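Local structure of glutathione S-transferase (Ceriporiopsis subvermispora, 6J3E) at residues A[89-94]-A[111-116]; A[209-214]-A[241-246]. The protein is a fungal glutathione S-transferase that binds glutathione and probably catalyses its transfer to, or its use in cleaving, electrophilic substrates. One frame throughout, in Å; residues are numbered along the deposited sequence.

Contact 1: residues A[89-94]-A[111-116]; sequences IARYLD and LHAAFN. With EDO (1,2-ethanediol), chain K.
The torsions of R91 carry its guanidinium across to H112 and A113: CG lies beside the backbone N and anti to the carbonyl carbon (chi1 -64°), and from CG to NE the chain runs straight. That reach is needed, because the nearest CA pair, R91 and H112, is 10.8 Å apart. At the far end NH1 does the touching. R91 NH1 stands 4.0 Å from A113 N, which sits at the edge of the guanidinium near its plane, and 4.1 Å from A113 CB. H112 CB approaches the same group obliquely, 4.2 Å from R91 NH1. These are van der Waals distances, and the 68 Å² buried in all marks a slender contact. The polar grip on the guanidinium comes chiefly from D109, whose OD2 forms a salt bridge with R91 NE at the start of helix 109-136, with a weak bond from R91 NH2 to A87 O. The H112 ring has partners of its own: ND1 with T108 O and, weakly, NE2 with A207 N. One turn on, N116 ND2 gives a weak hydrogen bond, 3.2 Å with an N-H...O angle of 126°, to O2 of a 1,2-ethanediol, probably from the crystallisation liquor; Q184 and W188 of the second subunit bind the same molecule. The long arginine thus ties helix 86-96 of the thioredoxin-like N-terminal domain to the first helix of the all-helical C-terminal domain, the interdomain junction of the glutathione S-transferase fold.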
ATOM      1  N   ILE A  89      -1.030  -4.633  18.396  1.00 49.02           N
ATOM      2  CA  ILE A  89      -2.086  -4.740  19.399  1.00 47.86           C
ATOM      3  C   ILE A  89      -3.264  -5.508  18.814  1.00 51.81           C
ATOM      4  O   ILE A  89      -3.824  -6.417  19.442  1.00 53.43           O
ATOM      5  CB  ILE A  89      -2.529  -3.341  19.872  1.00 54.20           C
ATOM      6  CG1 ILE A  89      -1.338  -2.438  20.243  1.00 52.93           C
ATOM      7  CG2 ILE A  89      -3.487  -3.452  21.041  1.00 48.18           C
ATOM      8  CD1 ILE A  89      -0.830  -2.627  21.572  1.00 53.14           C
ATOM      9  N   ALA A  90      -3.653  -5.148  17.594  1.00 50.29           N
ATOM     10  CA  ALA A  90      -4.829  -5.751  16.994  1.00 50.68           C
ATOM     11  C   ALA A  90      -4.626  -7.245  16.832  1.00 53.14           C
ATOM     12  O   ALA A  90      -5.517  -8.040  17.158  1.00 52.29           O
ATOM     13  CB  ALA A  90      -5.139  -5.086  15.647  1.00 44.17           C
ATOM     14  N   ARG A  91      -3.442  -7.648  16.354  1.00 51.85           N
ATOM     15  CA  ARG A  91      -3.190  -9.072  16.155  1.00 54.26           C
ATOM     16  C   ARG A  91      -3.154  -9.799  17.479  1.00 57.71           C
ATOM     17  O   ARG A  91      -3.685 -10.910  17.596  1.00 57.87           O
ATOM     18  CB  ARG A  91      -1.884  -9.303  15.398  1.00 48.76           C
ATOM     19  CG  ARG A  91      -1.912  -8.734  13.987  1.00 53.23           C
ATOM     20  CD  ARG A  91      -0.614  -8.973  13.245  1.00 54.42           C
ATOM     21  NE  ARG A  91      -0.764  -8.751  11.821  1.00 53.27           N
ATOM     22  CZ  ARG A  91      -0.751  -7.557  11.264  1.00 57.47           C
ATOM     23  NH1 ARG A  91      -0.886  -7.457   9.942  1.00 60.68           N
ATOM     24  NH2 ARG A  91      -0.607  -6.439  12.009  1.00 54.64           N
ATOM     25  N   TYR A  92      -2.512  -9.192  18.483  1.00 56.85           N
ATOM     26  CA  TYR A  92      -2.493  -9.799  19.801  1.00 54.44           C
ATOM     27  C   TYR A  92      -3.903  -9.961  20.338  1.00 55.10           C
ATOM     28  O   TYR A  92      -4.245 -11.002  20.903  1.00 60.20           O
ATOM     29  CB  TYR A  92      -1.658  -8.957  20.751  1.00 53.52           C
ATOM     30  CG  TYR A  92      -1.867  -9.373  22.175  1.00 58.06           C
ATOM     31  CD1 TYR A  92      -1.099 -10.394  22.736  1.00 55.33           C
ATOM     32  CD2 TYR A  92      -2.847  -8.760  22.962  1.00 56.85           C
ATOM     33  CE1 TYR A  92      -1.288 -10.786  24.042  1.00 56.86           C
ATOM     34  CE2 TYR A  92      -3.048  -9.147  24.268  1.00 60.63           C
ATOM     35  CZ  TYR A  92      -2.262 -10.159  24.801  1.00 60.68           C
ATOM     36  OH  TYR A  92      -2.473 -10.541  26.093  1.00 59.75           O
ATOM     37  N   LEU A  93      -4.731  -8.930  20.198  1.00 53.91           N
ATOM     38  CA  LEU A  93      -6.102  -9.037  20.684  1.00 58.70           C
ATOM     39  C   LEU A  93      -6.879 -10.130  19.944  1.00 61.51           C
ATOM     40  O   LEU A  93      -7.662 -10.864  20.566  1.00 59.64           O
ATOM     41  CB  LEU A  93      -6.795  -7.685  20.561  1.00 58.85           C
ATOM     42  CG  LEU A  93      -6.145  -6.626  21.446  1.00 55.91           C
ATOM     43  CD1 LEU A  93      -6.868  -5.300  21.317  1.00 46.40           C
ATOM     44  CD2 LEU A  93      -6.108  -7.121  22.885  1.00 55.29           C
ATOM     45  N   ASP A  94      -6.684 -10.248  18.617  1.00 56.18           N
ATOM     46  CA  ASP A  94      -7.279 -11.351  17.853  1.00 58.40           C
ATOM     47  C   ASP A  94      -6.888 -12.695  18.458  1.00 58.52           C
ATOM     48  O   ASP A  94      -7.729 -13.572  18.661  1.00 59.26           O
ATOM     49  CB  ASP A  94      -6.820 -11.318  16.384  1.00 52.15           C
ATOM     50  CG  ASP A  94      -7.738 -10.513  15.461  1.00 58.27           C
ATOM     51  OD1 ASP A  94      -8.718  -9.893  15.934  1.00 57.53           O
ATOM     52  OD2 ASP A  94      -7.447 -10.489  14.230  1.00 60.33           O
ATOM     53  N   LEU A 111      -2.104  -8.888   3.457  1.00 49.26           N
ATOM     54  CA  LEU A 111      -2.737  -7.783   2.749  1.00 47.15           C
ATOM     55  C   LEU A 111      -2.976  -6.593   3.663  1.00 50.81           C
ATOM     56  O   LEU A 111      -2.846  -5.437   3.227  1.00 50.67           O
ATOM     57  CB  LEU A 111      -4.051  -8.242   2.129  1.00 51.57           C
ATOM     58  CG  LEU A 111      -3.842  -8.991   0.824  1.00 51.97           C
ATOM     59  CD1 LEU A 111      -5.139  -9.665   0.373  1.00 51.15           C
ATOM     60  CD2 LEU A 111      -3.364  -8.020  -0.223  1.00 51.76           C
ATOM     61  N   HIS A 112      -3.327  -6.848   4.932  1.00 51.40           N
ATOM     62  CA  HIS A 112      -3.452  -5.760   5.903  1.00 48.67           C
ATOM     63  C   HIS A 112      -2.126  -5.043   6.087  1.00 48.59           C
ATOM     64  O   HIS A 112      -2.067  -3.806   6.089  1.00 50.44           O
ATOM     65  CB  HIS A 112      -3.949  -6.286   7.248  1.00 50.17           C
ATOM     66  CG  HIS A 112      -5.425  -6.127   7.459  1.00 55.18           C
ATOM     67  ND1 HIS A 112      -6.337  -7.105   7.116  1.00 48.92           N
ATOM     68  CD2 HIS A 112      -6.146  -5.106   7.983  1.00 54.43           C
ATOM     69  CE1 HIS A 112      -7.556  -6.689   7.419  1.00 54.77           C
ATOM     70  NE2 HIS A 112      -7.468  -5.482   7.951  1.00 51.59           N
ATOM     71  N   ALA A 113      -1.049  -5.806   6.260  1.00 47.34           N
ATOM     72  CA  ALA A 113       0.256  -5.179   6.438  1.00 50.28           C
ATOM     73  C   ALA A 113       0.615  -4.338   5.228  1.00 52.68           C
ATOM     74  O   ALA A 113       1.215  -3.263   5.367  1.00 50.57           O
ATOM     75  CB  ALA A 113       1.330  -6.234   6.682  1.00 48.18           C
ATOM     76  N   ALA A 114       0.250  -4.813   4.031  1.00 45.25           N
ATOM     77  CA  ALA A 114       0.459  -4.008   2.838  1.00 46.45           C
ATOM     78  C   ALA A 114      -0.454  -2.788   2.850  1.00 49.60           C
ATOM     79  O   ALA A 114      -0.046  -1.691   2.458  1.00 47.98           O
ATOM     80  CB  ALA A 114       0.227  -4.848   1.589  1.00 48.35           C
ATOM     81  N   PHE A 115      -1.693  -2.951   3.312  1.00 48.87           N
ATOM     82  CA  PHE A 115      -2.578  -1.801   3.374  1.00 44.42           C
ATOM     83  C   PHE A 115      -1.998  -0.733   4.285  1.00 47.59           C
ATOM     84  O   PHE A 115      -2.032   0.459   3.958  1.00 47.59           O
ATOM     85  CB  PHE A 115      -3.968  -2.229   3.847  1.00 44.77           C
ATOM     86  CG  PHE A 115      -4.815  -1.087   4.340  1.00 47.43           C
ATOM     87  CD1 PHE A 115      -5.582  -0.339   3.454  1.00 46.07           C
ATOM     88  CD2 PHE A 115      -4.840  -0.744   5.695  1.00 47.66           C
ATOM     89  CE1 PHE A 115      -6.366   0.718   3.907  1.00 45.24           C
ATOM     90  CE2 PHE A 115      -5.631   0.319   6.151  1.00 45.26           C
ATOM     91  CZ  PHE A 115      -6.383   1.050   5.255  1.00 43.08           C
ATOM     92  N   ASN A 116      -1.437  -1.141   5.425  1.00 50.53           N
ATOM     93  CA  ASN A 116      -0.875  -0.168   6.356  1.00 48.93           C
ATOM     94  C   ASN A 116       0.140   0.730   5.656  1.00 51.67           C
ATOM     95  O   ASN A 116       0.074   1.962   5.753  1.00 51.01           O
ATOM     96  CB  ASN A 116      -0.229  -0.878   7.551  1.00 49.98           C
ATOM     97  CG  ASN A 116       0.284   0.111   8.585  1.00 56.57           C
ATOM     98  OD1 ASN A 116      -0.508   0.754   9.267  1.00 52.24           O
ATOM     99  ND2 ASN A 116       1.610   0.264   8.678  1.00 51.86           N
TER
HETATM  100  C1  EDO K 304       6.182  -0.654   5.934  1.00 62.22           C
HETATM  101  O1  EDO K 304       6.509  -1.842   5.192  1.00 52.99           O
HETATM  102  C2  EDO K 304       4.816  -0.771   6.619  1.00 62.71           C
HETATM  103  O2  EDO K 304       4.286   0.522   6.963  1.00 58.10           O

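Contact 2: residues A[209-214]-A[241-246]; sequences ITIVGW and AKQLAL
Q243 packs against I211 and V212, and this is the tight part of the contact. I211 CG2, anti to the backbone N, lies 3.6 Å from Q243 OE1, while V212 CG1 rests on the backbone and base of the glutamine, 3.8 Å from Q243 O and 3.9 Å from Q243 CB. The segment axes approach to 9.8 Å and cross almost at right angles (-103°); the touching is limited to four buried residues and 177 Å². The L244 side is looser: its CA and that of V212 are the nearest pair, 6.1 Å apart, yet V212 CB stands 4.2 Å from L244 CD2. The leucine extends its packing to V215, I216 and K219 farther along helix 206-222. The other face of helix 235-247 is open to solvent, with K242, A245 and L246 exposed and K242 NZ pairing with D237. The polar end of Q243 is not left to the isoleucine, since NE2 bonds to L197 O. With apolar carbons as its partners across the interface and a carbonyl outside it, Q243 serves both as packing surface and as polar tie, which implies that shape and burial, rather than bonds between the two helices, hold them together.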
ATOM      1  N   ILE A 209     -10.786   0.137  10.842  1.00 52.73           N
ATOM      2  CA  ILE A 209     -10.449   0.790  12.098  1.00 51.96           C
ATOM      3  C   ILE A 209      -9.320   1.772  11.871  1.00 49.14           C
ATOM      4  O   ILE A 209      -9.313   2.875  12.430  1.00 48.46           O
ATOM      5  CB  ILE A 209     -10.097  -0.269  13.161  1.00 49.55           C
ATOM      6  CG1 ILE A 209     -11.309  -1.150  13.429  1.00 47.91           C
ATOM      7  CG2 ILE A 209      -9.604   0.380  14.454  1.00 51.64           C
ATOM      8  CD1 ILE A 209     -11.032  -2.329  14.328  1.00 54.31           C
ATOM      9  N   THR A 210      -8.374   1.406  10.998  1.00 49.45           N
ATOM     10  CA  THR A 210      -7.256   2.295  10.689  1.00 49.54           C
ATOM     11  C   THR A 210      -7.748   3.635  10.163  1.00 53.76           C
ATOM     12  O   THR A 210      -7.245   4.696  10.555  1.00 55.93           O
ATOM     13  CB  THR A 210      -6.335   1.638   9.665  1.00 49.92           C
ATOM     14  OG1 THR A 210      -5.758   0.451  10.223  1.00 53.31           O
ATOM     15  CG2 THR A 210      -5.234   2.587   9.248  1.00 42.05           C
ATOM     16  N   ILE A 211      -8.739   3.609   9.277  1.00 53.33           N
ATOM     17  CA  ILE A 211      -9.197   4.841   8.652  1.00 55.65           C
ATOM     18  C   ILE A 211      -9.904   5.722   9.674  1.00 50.66           C
ATOM     19  O   ILE A 211      -9.608   6.915   9.799  1.00 54.04           O
ATOM     20  CB  ILE A 211     -10.083   4.511   7.434  1.00 50.57           C
ATOM     21  CG1 ILE A 211      -9.267   3.690   6.426  1.00 50.71           C
ATOM     22  CG2 ILE A 211     -10.586   5.764   6.785  1.00 48.76           C
ATOM     23  CD1 ILE A 211     -10.056   3.163   5.270  1.00 48.21           C
ATOM     24  N   VAL A 212     -10.823   5.148  10.450  1.00 53.68           N
ATOM     25  CA  VAL A 212     -11.565   5.986  11.387  1.00 54.99           C
ATOM     26  C   VAL A 212     -10.643   6.479  12.494  1.00 51.86           C
ATOM     27  O   VAL A 212     -10.877   7.543  13.079  1.00 52.76           O
ATOM     28  CB  VAL A 212     -12.791   5.232  11.940  1.00 51.58           C
ATOM     29  CG1 VAL A 212     -13.811   5.003  10.821  1.00 52.48           C
ATOM     30  CG2 VAL A 212     -12.362   3.921  12.551  1.00 51.34           C
ATOM     31  N   GLY A 213      -9.579   5.733  12.791  1.00 55.68           N
ATOM     32  CA  GLY A 213      -8.588   6.244  13.721  1.00 54.45           C
ATOM     33  C   GLY A 213      -8.050   7.591  13.281  1.00 53.90           C
ATOM     34  O   GLY A 213      -8.059   8.567  14.044  1.00 50.31           O
ATOM     35  N   TRP A 214      -7.592   7.671  12.033  1.00 45.62           N
ATOM     36  CA  TRP A 214      -6.975   8.910  11.599  1.00 48.14           C
ATOM     37  C   TRP A 214      -8.027   9.971  11.314  1.00 50.87           C
ATOM     38  O   TRP A 214      -7.773  11.158  11.542  1.00 52.35           O
ATOM     39  CB  TRP A 214      -6.076   8.650  10.384  1.00 48.91           C
ATOM     40  CG  TRP A 214      -4.848   7.874  10.749  1.00 50.78           C
ATOM     41  CD1 TRP A 214      -4.753   6.511  10.918  1.00 51.25           C
ATOM     42  CD2 TRP A 214      -3.542   8.400  11.023  1.00 49.32           C
ATOM     43  NE1 TRP A 214      -3.471   6.165  11.283  1.00 50.83           N
ATOM     44  CE2 TRP A 214      -2.706   7.302  11.356  1.00 55.02           C
ATOM     45  CE3 TRP A 214      -2.996   9.686  11.029  1.00 50.67           C
ATOM     46  CZ2 TRP A 214      -1.352   7.460  11.686  1.00 52.11           C
ATOM     47  CZ3 TRP A 214      -1.656   9.839  11.352  1.00 53.00           C
ATOM     48  CH2 TRP A 214      -0.847   8.729  11.680  1.00 53.45           C
ATOM     49  N   ALA A 241     -17.520  10.539   6.356  1.00 58.67           N
ATOM     50  CA  ALA A 241     -18.501  10.804   7.397  1.00 56.01           C
ATOM     51  C   ALA A 241     -19.275   9.543   7.724  1.00 55.34           C
ATOM     52  O   ALA A 241     -19.511   9.234   8.900  1.00 60.48           O
ATOM     53  CB  ALA A 241     -19.442  11.928   6.963  1.00 54.49           C
ATOM     54  N   LYS A 242     -19.621   8.769   6.698  1.00 51.06           N
ATOM     55  CA  LYS A 242     -20.411   7.563   6.913  1.00 56.63           C
ATOM     56  C   LYS A 242     -19.638   6.518   7.713  1.00 59.76           C
ATOM     57  O   LYS A 242     -20.196   5.879   8.617  1.00 61.05           O
ATOM     58  CB  LYS A 242     -20.875   7.012   5.565  1.00 61.66           C
ATOM     59  CG  LYS A 242     -21.708   8.034   4.801  1.00 56.14           C
ATOM     60  CD  LYS A 242     -22.090   7.583   3.410  1.00 59.00           C
ATOM     61  CE  LYS A 242     -22.872   8.688   2.688  1.00 61.92           C
ATOM     62  NZ  LYS A 242     -23.039   8.402   1.233  1.00 68.82           N
ATOM     63  N   GLN A 243     -18.348   6.345   7.431  1.00 56.44           N
ATOM     64  CA  GLN A 243     -17.571   5.435   8.263  1.00 56.58           C
ATOM     65  C   GLN A 243     -17.546   5.895   9.707  1.00 60.05           C
ATOM     66  O   GLN A 243     -17.655   5.074  10.624  1.00 60.52           O
ATOM     67  CB  GLN A 243     -16.158   5.303   7.733  1.00 58.39           C
ATOM     68  CG  GLN A 243     -16.135   4.504   6.478  1.00 65.38           C
ATOM     69  CD  GLN A 243     -14.797   4.546   5.827  1.00 65.75           C
ATOM     70  OE1 GLN A 243     -14.094   5.550   5.915  1.00 71.44           O
ATOM     71  NE2 GLN A 243     -14.436   3.469   5.141  1.00 66.19           N
ATOM     72  N   LEU A 244     -17.395   7.204   9.931  1.00 58.98           N
ATOM     73  CA  LEU A 244     -17.438   7.714  11.292  1.00 58.32           C
ATOM     74  C   LEU A 244     -18.747   7.328  11.962  1.00 59.74           C
ATOM     75  O   LEU A 244     -18.755   6.828  13.093  1.00 63.07           O
ATOM     76  CB  LEU A 244     -17.252   9.232  11.292  1.00 62.22           C
ATOM     77  CG  LEU A 244     -15.804   9.708  11.302  1.00 57.04           C
ATOM     78  CD1 LEU A 244     -15.715  11.153  11.756  1.00 51.09           C
ATOM     79  CD2 LEU A 244     -15.032   8.820  12.222  1.00 55.31           C
ATOM     80  N   ALA A 245     -19.864   7.505  11.251  1.00 56.19           N
ATOM     81  CA  ALA A 245     -21.164   7.185  11.833  1.00 57.93           C
ATOM     82  C   ALA A 245     -21.267   5.705  12.166  1.00 58.26           C
ATOM     83  O   ALA A 245     -21.751   5.329  13.242  1.00 60.14           O
ATOM     84  CB  ALA A 245     -22.282   7.600  10.882  1.00 55.64           C
ATOM     85  N   LEU A 246     -20.799   4.849  11.258  1.00 55.43           N
ATOM     86  CA  LEU A 246     -20.859   3.413  11.484  1.00 55.33           C
ATOM     87  C   LEU A 246     -20.150   3.002  12.765  1.00 60.42           C
ATOM     88  O   LEU A 246     -20.544   2.018  13.406  1.00 59.74           O
ATOM     89  CB  LEU A 246     -20.243   2.691  10.294  1.00 59.94           C
ATOM     90  CG  LEU A 246     -21.135   2.527   9.070  1.00 65.95           C
ATOM     91  CD1 LEU A 246     -20.295   1.988   7.925  1.00 64.50           C
ATOM     92  CD2 LEU A 246     -22.296   1.593   9.398  1.00 60.26           C
TER

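How the contacts relate
Contact 2 belongs to the core, all four of its touching residues being buried, whereas contact 1 is only partly buried and lies farther from the centre of the chain, 14 Å against 11 Å. Contact 1 joins the two domains; contact 2 joins two helices of the C-terminal domain. Their chemistry follows place: in contact 1 a charged arm touches its neighbour helix segment only by van der Waals contact and finds its acidic partner, D109, two residues before it; contact 2 has aliphatic carbons and one amide. The centres are about 17 Å apart, yet F115 bridges them, its CE2 packing 3.8 Å from T210 CB. Helix 109-136 also meets the second subunit near contact 1, while no other chain touches contact 2.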